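Side-chain contacts in predicted protein (Acinetobacter sp. RUH2624, PDB 4MEA), which probably hydrolyses epoxides, as a secreted Cif-type alpha/beta hydrolase regarded as a virulence factor: residues L179-H182 and F183-S187; Y141-V144 and A145-G149; V276-V279 and L280-M284; T210-G213 and K214-I217. All blocks are in the same frame, centred on the assembly; numbering follows the deposited sequence. Where two conformers were deposited one is given.

Interaction 1. Residues L179-H182 and F183-S187; sequences LGWH and FGYFS
The His182 imidazole lies against one face of the Phe183 ring: His182 CE1 sits 3.5 Å from Phe183 CE2, and the planes meet at 35°, too oblique for a stack. The edge of the same imidazole turns to Phe186, with His182 CD2 3.6 Å from Phe186 CE2. His182 CB, in turn, rides over one face of the Phe186 ring in a CH-pi contact, 4.2 Å from the centroid and only 18° off the ring normal. With CG between its backbone N and carbonyl carbon, chi1 79° places the imidazole between the two phenyl groups, over a face of Phe183 and edge-on to Phe186, and the three rings make an aromatic cluster. At the edge of Phe183, near its plane, lies the Gly180 carbonyl, while Leu179 O approaches Phe183 CE2 obliquely at 3.3 Å. His182 and Phe183 sit on the short helix 181-185 and Phe186 just past it, in the cap inserted into the alpha/beta-hydrolase fold. His182 also meets the ring of Tyr243, a pairing reminiscent of the His-Tyr pair lining the epoxide pocket of Cif relatives. Alongside, Trp181 and Tyr185 point the same way, Trp181 CZ3 touching Tyr185 CB at 3.5 Å, and both extend toward the second subunit: Tyr185 stacks on Tyr185 of that subunit, and its OH bonds Gln195 of its own chain and Gln195 of the neighbour. The backbone fixes this spacing, since Tyr185 N donates almost straight to Trp181 O at 3.0 Å and Phe186 N to His182 O at 2.9 Å. Beyond them, Ser187 OG donates to Phe183 O at 2.8 Å, in the carbonyl plane.

Interaction 2. Residues Y141-V144 and A145-G149; sequences YPLV and ANNQG
Ala145 is the first residue to meet the preceding turn: its N donates nearly straight to Tyr141 O at 2.8 Å, and its methyl lies obliquely to the phenol ring, Ala145 CB being 3.6 Å from Tyr141 CE2. The ring itself is fixed from outside, as Tyr141 OH bonds to Lys261 O and Phe288 meets it edge-to-face. Asn146 continues the helical pattern, with its N bonded to Pro142 O at 2.9 Å. Its side chain folds back along the same turn, where Asn146 ND2 comes to 4.2 Å from Pro142 CB. Asn147 changes the pattern by bringing in its amide. With CG beside the backbone N and opposite the carbonyl carbon (chi1 -65°), ND2 is carried back to Leu143 O, and the 2.7 Å bond between Asn147 ND2 and Leu143 O has an N-H...O angle of 165°. It lies in the carbonyl plane, on a lone pair, and within the plane of the amide, which fixes the rotation of that group. The Asn147 N bond to Val144 O is longer, 3.3 Å, and its donor stands 70° out of the carbonyl plane. Gln148 then passes its CG at 3.1 Å from Val144 O and returns NE2 to Ala145 O at 3.1 Å, again on a lone pair; Gln148 NE2 also reaches Lys262 O, while OE1 accepts from Thr264 N and Ile265 N. Side-chain amides thus take up carbonyls at the C-terminal end of helix 136-146, the helix of the beta-alpha-beta unit with strands 128-133 and 151-157 in the alpha/beta-hydrolase core.

Interaction 3. Residues V276-V279 and L280-M284; sequences VNDV and LVKEM
Asp278 and Lys282 run side by side and point the same way, one turn apart at the start of helix 279-288. Their charged ends form a salt bridge, Asp278 OD2 to Lys282 NZ at 3.4 Å, and the same oxygen lies still closer to the chain carbon before the ammonium, Lys282 CE being 3.3 Å from Asp278 OD2. The carboxylate therefore meets the lysine alongside its last carbon as well as at its nitrogen. Two torsions explain this: Asp278 CG sits between its own N and carbonyl carbon (chi1 62°), while Lys282 CG lies beside its backbone N, opposite the carbonyl carbon (chi1 -64°), and the chain runs extended from there. On the way the lysine chain skims the Asp278 carbonyl, with Lys282 CG 3.3 Å from Asp278 O. That carbonyl is also the acceptor of the helical bond from Lys282 N, 3.1 Å long with an N-H...O angle of 168°. One step on, Glu283 N bonds to Val279 O at 2.9 Å; its carboxylate turns elsewhere, OE1 accepting from Ile161 N. Ahead of the helix, Val276 to Val279 form a type II' turn in which Asn277 takes the positive phi. A water closes the junction, donating to Asn277 O at 2.8 Å and accepting from Leu280 N at 2.9 Å. Asp158 holds the turn through Val276 N, while the helix settles on the central sheet: Leu280 and Met284 pack on strands 267-272 and 151-157, and Val281 reaches strands 267-272 and 295-300.

Interaction 4. Residues T210-G213 and K214-I217; sequences TYAG and KKEI
Lys215 folds back over the end of helix 200-211 to meet the Ala212 carbonyl, where this cap helix of the alpha/beta-hydrolase fold gives way to the loop before helix 220-227. Lys215 NZ donates to Ala212 O at 2.9 Å, from 22° out of the carbonyl plane. A bend at the last torsion (chi4 -55°) of an otherwise extended chain brings the ammonium there. The same nitrogen bonds to Lys209 O just upstream and passes 3.7 Å from Thr210 O, so it is gripped by two carbonyls and lies close to a third; a long, weak ion pair with Glu1 adds to its surroundings. A positive charge among these end-of-helix carbonyls would probably be favoured electrostatically. Lower on the chain, Lys215 CG lies 4.3 Å from Ala212 CB, a loose approach of the two aliphatic carbons. Gly213 and Lys214 carry the chain round the corner. Glu310 OE1 accepts from both Gly213 N and Lys214 N, which fixes the two consecutive amides against one carboxylate oxygen. The Lys214 side chain starts out away from residues 210-213. Around Lys214 the backbone follows an inverse gamma turn, yet the closing bond from Lys215 N to Gly213 O is weak: 3.4 Å long, with an N-H...O angle of just 120°. A water reinforces it by bridging the same two atoms, donating to Gly213 O at 2.9 Å and accepting from Lys215 N at 3.0 Å.

Overall arrangement
Along the chain the order is interaction 2, interaction 1, interaction 4, interaction 3. Interactions 2 and 3 belong to helices 136-146 and 279-288 of the alpha/beta-hydrolase core, both packed on strand 151-157, with centres about 20 Å apart and no touch. Interactions 1 and 4 lie in the intervening cap, at helix 181-185 and at the end of helix 200-211 with the loop after it, and both contact the second subunit; their centres are also about 20 Å apart, yet they meet where Trp181 NE1 weakly bonds Tyr211 OH. Interaction 1 touches interaction 3 too, through Leu179 packing on Val276 and Val279, which joins cap to core. Interactions 2 and 4 are the most distant pair, centres about 33 Å apart.

Interaction 1. Residues L179-H182 and F183-S187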
loop_
_atom_site.group_PDB
_atom_site.type_symbol
_atom_site.label_atom_id
_atom_site.label_comp_id
_atom_site.label_asym_id
_atom_site.label_seq_id
_atom_site.Cartn_x
_atom_site.Cartn_y
_atom_site.Cartn_z
ATOM N N LEU A 179 -2.753 3.603 7.719
ATOM C CA LEU A 179 -1.827 4.731 7.548
ATOM C C LEU A 179 -0.520 4.323 6.865
ATOM O O LEU A 179 0.113 5.120 6.163
ATOM C CB LEU A 179 -1.514 5.357 8.912
ATOM C CG LEU A 179 -0.523 6.521 8.936
ATOM C CD1 LEU A 179 -1.022 7.680 8.085
ATOM C CD2 LEU A 179 -0.265 6.968 10.373
ATOM N N GLY A 180 -0.105 3.082 7.079
ATOM C CA GLY A 180 1.157 2.625 6.536
ATOM C C GLY A 180 1.181 2.308 5.051
ATOM O O GLY A 180 2.251 2.355 4.440
ATOM N N TRP A 181 0.035 1.970 4.460
ATOM C CA TRP A 181 0.061 1.367 3.118
ATOM C C TRP A 181 0.664 2.281 2.053
ATOM O O TRP A 181 1.463 1.831 1.220
ATOM C CB TRP A 181 -1.309 0.799 2.677
ATOM C CG TRP A 181 -2.256 1.775 1.992
ATOM C CD1 TRP A 181 -3.316 2.433 2.567
ATOM C CD2 TRP A 181 -2.240 2.178 0.608
ATOM N NE1 TRP A 181 -3.940 3.236 1.635
ATOM C CE2 TRP A 181 -3.306 3.093 0.425
ATOM C CE3 TRP A 181 -1.426 1.861 -0.491
ATOM C CZ2 TRP A 181 -3.572 3.697 -0.804
ATOM C CZ3 TRP A 181 -1.695 2.462 -1.714
ATOM C CH2 TRP A 181 -2.762 3.370 -1.861
ATOM N N HIS A 182 0.333 3.567 2.085
ATOM C CA HIS A 182 0.848 4.427 1.030
ATOM C C HIS A 182 2.364 4.661 1.144
ATOM O O HIS A 182 3.020 4.910 0.139
ATOM C CB HIS A 182 0.063 5.738 0.917
ATOM C CG HIS A 182 0.432 6.761 1.945
ATOM N ND1 HIS A 182 0.042 6.664 3.262
ATOM C CD2 HIS A 182 1.153 7.901 1.847
ATOM C CE1 HIS A 182 0.510 7.701 3.934
ATOM N NE2 HIS A 182 1.185 8.469 3.097
ATOM N N PHE A 183 2.925 4.561 2.346
ATOM C CA PHE A 183 4.369 4.723 2.481
ATOM C C PHE A 183 5.089 3.610 1.714
ATOM O O PHE A 183 6.188 3.816 1.187
ATOM C CB PHE A 183 4.817 4.747 3.952
ATOM C CG PHE A 183 4.318 5.941 4.733
ATOM C CD1 PHE A 183 4.890 7.193 4.561
ATOM C CD2 PHE A 183 3.303 5.801 5.669
ATOM C CE1 PHE A 183 4.445 8.294 5.289
ATOM C CE2 PHE A 183 2.859 6.896 6.401
ATOM C CZ PHE A 183 3.438 8.148 6.208
ATOM N N GLY A 184 4.459 2.438 1.643
ATOM C CA GLY A 184 5.004 1.328 0.877
ATOM C C GLY A 184 4.756 1.453 -0.616
ATOM O O GLY A 184 5.679 1.332 -1.427
ATOM N N TYR A 185 3.500 1.677 -0.992
ATOM C CA TYR A 185 3.149 1.799 -2.410
ATOM C C TYR A 185 3.957 2.909 -3.090
ATOM O O TYR A 185 4.482 2.716 -4.191
ATOM C CB TYR A 185 1.642 2.044 -2.568
ATOM C CG TYR A 185 1.167 2.291 -3.998
ATOM C CD1 TYR A 185 1.425 1.371 -5.018
ATOM C CD2 TYR A 185 0.428 3.417 -4.309
ATOM C CE1 TYR A 185 0.964 1.589 -6.317
ATOM C CE2 TYR A 185 -0.037 3.646 -5.606
ATOM C CZ TYR A 185 0.240 2.735 -6.602
ATOM O OH TYR A 185 -0.228 2.957 -7.879
ATOM N N PHE A 186 4.090 4.053 -2.417
ATOM C CA PHE A 186 4.778 5.210 -2.999
ATOM C C PHE A 186 6.302 5.025 -3.105
ATOM O O PHE A 186 6.971 5.788 -3.791
ATOM C CB PHE A 186 4.456 6.501 -2.229
ATOM C CG PHE A 186 3.027 6.981 -2.380
ATOM C CD1 PHE A 186 2.179 6.426 -3.328
ATOM C CD2 PHE A 186 2.539 8.014 -1.580
ATOM C CE1 PHE A 186 0.866 6.891 -3.472
ATOM C CE2 PHE A 186 1.217 8.474 -1.709
ATOM C CZ PHE A 186 0.393 7.912 -2.661
ATOM N N SER A 187 6.857 4.026 -2.429
ATOM C CA SER A 187 8.289 3.773 -2.536
ATOM C C SER A 187 8.598 2.439 -3.215
ATOM O O SER A 187 9.732 1.966 -3.174
ATOM C CB SER A 187 8.957 3.846 -1.155
ATOM O OG SER A 187 8.379 2.925 -0.241
#

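Interaction 2. Residues Y141-V144 and A145-G149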
loop_
_atom_site.group_PDB
_atom_site.type_symbol
_atom_site.label_atom_id
_atom_site.label_comp_id
_atom_site.label_asym_id
_atom_site.label_seq_id
_atom_site.Cartn_x
_atom_site.Cartn_y
_atom_site.Cartn_z
ATOM N N TYR A 141 11.609 18.918 9.477
ATOM C CA TYR A 141 12.018 18.838 10.882
ATOM C C TYR A 141 13.443 19.340 11.172
ATOM O O TYR A 141 13.642 20.092 12.131
ATOM C CB TYR A 141 11.752 17.483 11.567
ATOM C CG TYR A 141 12.019 17.632 13.052
ATOM C CD1 TYR A 141 11.132 18.324 13.870
ATOM C CD2 TYR A 141 13.199 17.154 13.620
ATOM C CE1 TYR A 141 11.396 18.501 15.240
ATOM C CE2 TYR A 141 13.476 17.327 14.968
ATOM C CZ TYR A 141 12.577 18.000 15.773
ATOM O OH TYR A 141 12.869 18.172 17.113
ATOM N N PRO A 142 14.437 18.924 10.362
ATOM C CA PRO A 142 15.791 19.444 10.586
ATOM C C PRO A 142 15.854 20.959 10.431
ATOM O O PRO A 142 16.583 21.598 11.182
ATOM C CB PRO A 142 16.619 18.751 9.500
ATOM C CG PRO A 142 15.873 17.456 9.266
ATOM C CD PRO A 142 14.426 17.840 9.364
ATOM N N LEU A 143 15.099 21.523 9.492
ATOM C CA LEU A 143 15.031 22.979 9.354
ATOM C C LEU A 143 14.606 23.630 10.670
ATOM O O LEU A 143 15.272 24.545 11.177
ATOM C CB LEU A 143 14.066 23.377 8.226
ATOM C CG LEU A 143 13.949 24.871 7.888
ATOM C CD1 LEU A 143 13.564 25.070 6.430
ATOM C CD2 LEU A 143 12.961 25.581 8.801
ATOM N N VAL A 144 13.499 23.155 11.230
ATOM C CA VAL A 144 12.978 23.710 12.475
ATOM C C VAL A 144 13.895 23.459 13.674
ATOM O O VAL A 144 14.202 24.382 14.433
ATOM C CB VAL A 144 11.561 23.169 12.777
ATOM C CG1 VAL A 144 11.108 23.598 14.172
ATOM C CG2 VAL A 144 10.581 23.651 11.705
ATOM N N ALA A 145 14.323 22.212 13.845
ATOM C CA ALA A 145 15.184 21.836 14.965
ATOM C C ALA A 145 16.538 22.560 14.949
ATOM O O ALA A 145 17.053 22.932 15.997
ATOM C CB ALA A 145 15.394 20.328 14.993
ATOM N N ASN A 146 17.113 22.755 13.765
ATOM C CA ASN A 146 18.422 23.394 13.668
ATOM C C ASN A 146 18.378 24.919 13.663
ATOM O O ASN A 146 19.422 25.571 13.712
ATOM C CB ASN A 146 19.169 22.901 12.425
ATOM C CG ASN A 146 19.685 21.492 12.586
ATOM O OD1 ASN A 146 20.028 21.076 13.690
ATOM N ND2 ASN A 146 19.731 20.742 11.489
ATOM N N ASN A 147 17.177 25.485 13.587
ATOM C CA ASN A 147 17.032 26.938 13.484
ATOM C C ASN A 147 16.080 27.518 14.514
ATOM O O ASN A 147 15.359 28.483 14.248
ATOM C CB ASN A 147 16.606 27.346 12.072
ATOM C CG ASN A 147 17.663 27.026 11.033
ATOM O OD1 ASN A 147 18.616 27.785 10.859
ATOM N ND2 ASN A 147 17.506 25.895 10.341
ATOM N N GLN A 148 16.078 26.931 15.704
ATOM C CA GLN A 148 15.218 27.428 16.763
ATOM C C GLN A 148 15.713 28.789 17.237
ATOM O O GLN A 148 16.901 28.970 17.513
ATOM C CB GLN A 148 15.149 26.419 17.904
ATOM C CG GLN A 148 14.507 25.127 17.454
ATOM C CD GLN A 148 14.394 24.122 18.559
ATOM O OE1 GLN A 148 13.526 24.231 19.425
ATOM N NE2 GLN A 148 15.271 23.125 18.540
ATOM N N GLY A 149 14.792 29.741 17.332
ATOM C CA GLY A 149 15.158 31.126 17.566
ATOM C C GLY A 149 14.838 31.939 16.325
ATOM O O GLY A 149 14.006 32.840 16.371
#

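Interaction 3. Residues V276-V279 and L280-M284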
loop_
_atom_site.group_PDB
_atom_site.type_symbol
_atom_site.label_atom_id
_atom_site.label_comp_id
_atom_site.label_asym_id
_atom_site.label_seq_id
_atom_site.Cartn_x
_atom_site.Cartn_y
_atom_site.Cartn_z
ATOM N N VAL A 276 -5.566 11.994 9.878
ATOM C CA VAL A 276 -4.603 11.156 10.595
ATOM C C VAL A 276 -4.918 11.164 12.097
ATOM O O VAL A 276 -4.523 10.261 12.832
ATOM C CB VAL A 276 -3.147 11.606 10.320
ATOM C CG1 VAL A 276 -2.156 10.626 10.950
ATOM C CG2 VAL A 276 -2.918 11.691 8.811
ATOM N N ASN A 277 -5.634 12.194 12.538
ATOM C CA ASN A 277 -6.217 12.221 13.880
ATOM C C ASN A 277 -5.149 12.385 14.977
ATOM O O ASN A 277 -4.473 13.415 15.048
ATOM C CB ASN A 277 -7.100 10.968 14.098
ATOM C CG ASN A 277 -7.952 11.055 15.353
ATOM O OD1 ASN A 277 -8.042 12.106 15.987
ATOM N ND2 ASN A 277 -8.586 9.946 15.714
ATOM N N ASP A 278 -4.968 11.367 15.811
ATOM C CA ASP A 278 -4.134 11.532 17.006
ATOM C C ASP A 278 -2.672 11.071 16.910
ATOM O O ASP A 278 -1.927 11.167 17.892
ATOM C CB ASP A 278 -4.810 10.857 18.208
ATOM C CG ASP A 278 -4.988 9.368 18.018
ATOM O OD1 ASP A 278 -4.708 8.861 16.909
ATOM O OD2 ASP A 278 -5.425 8.702 18.984
ATOM N N VAL A 279 -2.253 10.568 15.750
ATOM C CA VAL A 279 -0.888 10.062 15.600
ATOM C C VAL A 279 0.173 11.144 15.869
ATOM O O VAL A 279 1.077 10.948 16.672
ATOM C CB VAL A 279 -0.650 9.440 14.207
ATOM C CG1 VAL A 279 0.828 9.036 14.038
ATOM C CG2 VAL A 279 -1.578 8.245 13.989
ATOM N N LEU A 280 0.054 12.283 15.198
ATOM C CA LEU A 280 1.008 13.373 15.381
ATOM C C LEU A 280 0.928 13.952 16.792
ATOM O O LEU A 280 1.943 14.324 17.376
ATOM C CB LEU A 280 0.749 14.483 14.355
ATOM C CG LEU A 280 1.652 15.720 14.437
ATOM C CD1 LEU A 280 3.088 15.356 14.095
ATOM C CD2 LEU A 280 1.153 16.852 13.520
ATOM N N VAL A 281 -0.282 14.040 17.335
ATOM C CA VAL A 281 -0.475 14.600 18.672
ATOM C C VAL A 281 0.327 13.810 19.706
ATOM O O VAL A 281 1.069 14.387 20.511
ATOM C CB VAL A 281 -1.969 14.631 19.053
ATOM C CG1 VAL A 281 -2.147 15.006 20.512
ATOM C CG2 VAL A 281 -2.720 15.595 18.143
ATOM N N LYS A 282 0.195 12.488 19.653
ATOM C CA LYS A 282 0.913 11.599 20.552
ATOM C C LYS A 282 2.406 11.590 20.265
ATOM O O LYS A 282 3.222 11.544 21.186
ATOM C CB LYS A 282 0.363 10.171 20.441
ATOM C CG LYS A 282 -1.075 10.031 20.891
ATOM C CD LYS A 282 -1.526 8.575 20.789
ATOM C CE LYS A 282 -2.990 8.431 21.168
ATOM N NZ LYS A 282 -3.428 7.005 21.132
ATOM N N GLU A 283 2.760 11.628 18.984
ATOM C CA GLU A 283 4.157 11.547 18.583
ATOM C C GLU A 283 4.957 12.729 19.109
ATOM O O GLU A 283 5.993 12.541 19.744
ATOM C CB GLU A 283 4.298 11.479 17.055
ATOM C CG GLU A 283 5.768 11.411 16.592
ATOM C CD GLU A 283 5.933 11.617 15.090
ATOM O OE1 GLU A 283 5.031 12.201 14.461
ATOM O OE2 GLU A 283 6.974 11.203 14.538
ATOM N N MET A 284 4.484 13.945 18.833
ATOM C CA MET A 284 5.196 15.145 19.282
ATOM C C MET A 284 5.299 15.218 20.810
ATOM O O MET A 284 6.362 15.489 21.343
ATOM C CB MET A 284 4.563 16.422 18.715
ATOM C CG MET A 284 4.802 16.622 17.221
ATOM S SD MET A 284 4.088 18.169 16.639
ATOM C CE MET A 284 5.161 19.367 17.444
HETATM O O HOH W 1 -2.188 12.990 13.463
#

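Interaction 4. Residues T210-G213 and K214-I217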
loop_
_atom_site.group_PDB
_atom_site.type_symbol
_atom_site.label_atom_id
_atom_site.label_comp_id
_atom_site.label_asym_id
_atom_site.label_seq_id
_atom_site.Cartn_x
_atom_site.Cartn_y
_atom_site.Cartn_z
ATOM N N THR A 210 -11.058 10.102 0.085
ATOM C CA THR A 210 -10.890 9.145 1.183
ATOM C C THR A 210 -10.402 9.812 2.461
ATOM O O THR A 210 -10.891 9.533 3.553
ATOM C CB THR A 210 -9.891 8.014 0.800
ATOM O OG1 THR A 210 -10.507 7.151 -0.158
ATOM C CG2 THR A 210 -9.516 7.177 2.026
ATOM N N TYR A 211 -9.426 10.696 2.318
ATOM C CA TYR A 211 -8.853 11.282 3.517
ATOM C C TYR A 211 -9.570 12.564 3.933
ATOM O O TYR A 211 -9.273 13.127 4.986
ATOM C CB TYR A 211 -7.335 11.416 3.382
ATOM C CG TYR A 211 -6.715 10.085 3.013
ATOM C CD1 TYR A 211 -6.659 9.043 3.931
ATOM C CD2 TYR A 211 -6.231 9.855 1.738
ATOM C CE1 TYR A 211 -6.113 7.814 3.590
ATOM C CE2 TYR A 211 -5.687 8.632 1.387
ATOM C CZ TYR A 211 -5.631 7.622 2.313
ATOM O OH TYR A 211 -5.082 6.419 1.954
ATOM N N ALA A 212 -10.570 12.969 3.149
ATOM C CA ALA A 212 -11.448 14.072 3.546
ATOM C C ALA A 212 -12.503 13.638 4.576
ATOM O O ALA A 212 -13.003 12.513 4.539
ATOM C CB ALA A 212 -12.126 14.683 2.335
ATOM N N GLY A 213 -12.839 14.543 5.490
ATOM C CA GLY A 213 -14.003 14.354 6.338
ATOM C C GLY A 213 -15.224 14.958 5.657
ATOM O O GLY A 213 -16.298 14.363 5.629
ATOM N N LYS A 214 -15.057 16.151 5.098
ATOM C CA LYS A 214 -16.142 16.798 4.367
ATOM C C LYS A 214 -15.986 16.549 2.864
ATOM O O LYS A 214 -15.431 17.372 2.143
ATOM C CB LYS A 214 -16.176 18.298 4.676
ATOM C CG LYS A 214 -16.351 18.625 6.156
ATOM C CD LYS A 214 -16.863 20.044 6.343
ATOM C CE LYS A 214 -17.134 20.368 7.809
ATOM N NZ LYS A 214 -15.895 20.725 8.553
ATOM N N LYS A 215 -16.487 15.410 2.393
ATOM C CA LYS A 215 -16.221 14.987 1.014
ATOM C C LYS A 215 -16.929 15.823 -0.063
ATOM O O LYS A 215 -16.429 15.949 -1.182
ATOM C CB LYS A 215 -16.534 13.494 0.833
ATOM C CG LYS A 215 -15.814 12.577 1.817
ATOM C CD LYS A 215 -16.060 11.106 1.478
ATOM C CE LYS A 215 -15.820 10.197 2.681
ATOM N NZ LYS A 215 -14.471 10.355 3.283
ATOM N N GLU A 216 -18.077 16.401 0.288
ATOM C CA GLU A 216 -18.921 17.137 -0.659
ATOM C C GLU A 216 -18.213 18.343 -1.281
ATOM O O GLU A 216 -18.583 18.827 -2.358
ATOM C CB GLU A 216 -20.237 17.573 0.020
ATOM C CG GLU A 216 -20.085 18.606 1.145
ATOM C CD GLU A 216 -19.662 18.004 2.494
ATOM O OE1 GLU A 216 -19.748 16.768 2.677
ATOM O OE2 GLU A 216 -19.244 18.782 3.381
ATOM N N ILE A 217 -17.191 18.824 -0.592
ATOM C CA ILE A 217 -16.444 19.991 -1.030
ATOM C C ILE A 217 -15.659 19.688 -2.304
ATOM O O ILE A 217 -15.361 20.581 -3.104
ATOM C CB ILE A 217 -15.483 20.441 0.100
ATOM C CG1 ILE A 217 -16.255 21.215 1.172
ATOM C CG2 ILE A 217 -14.327 21.269 -0.435
ATOM C CD1 ILE A 217 -15.522 21.275 2.520
HETATM O O HOH W 2 -18.490 13.692 3.777
#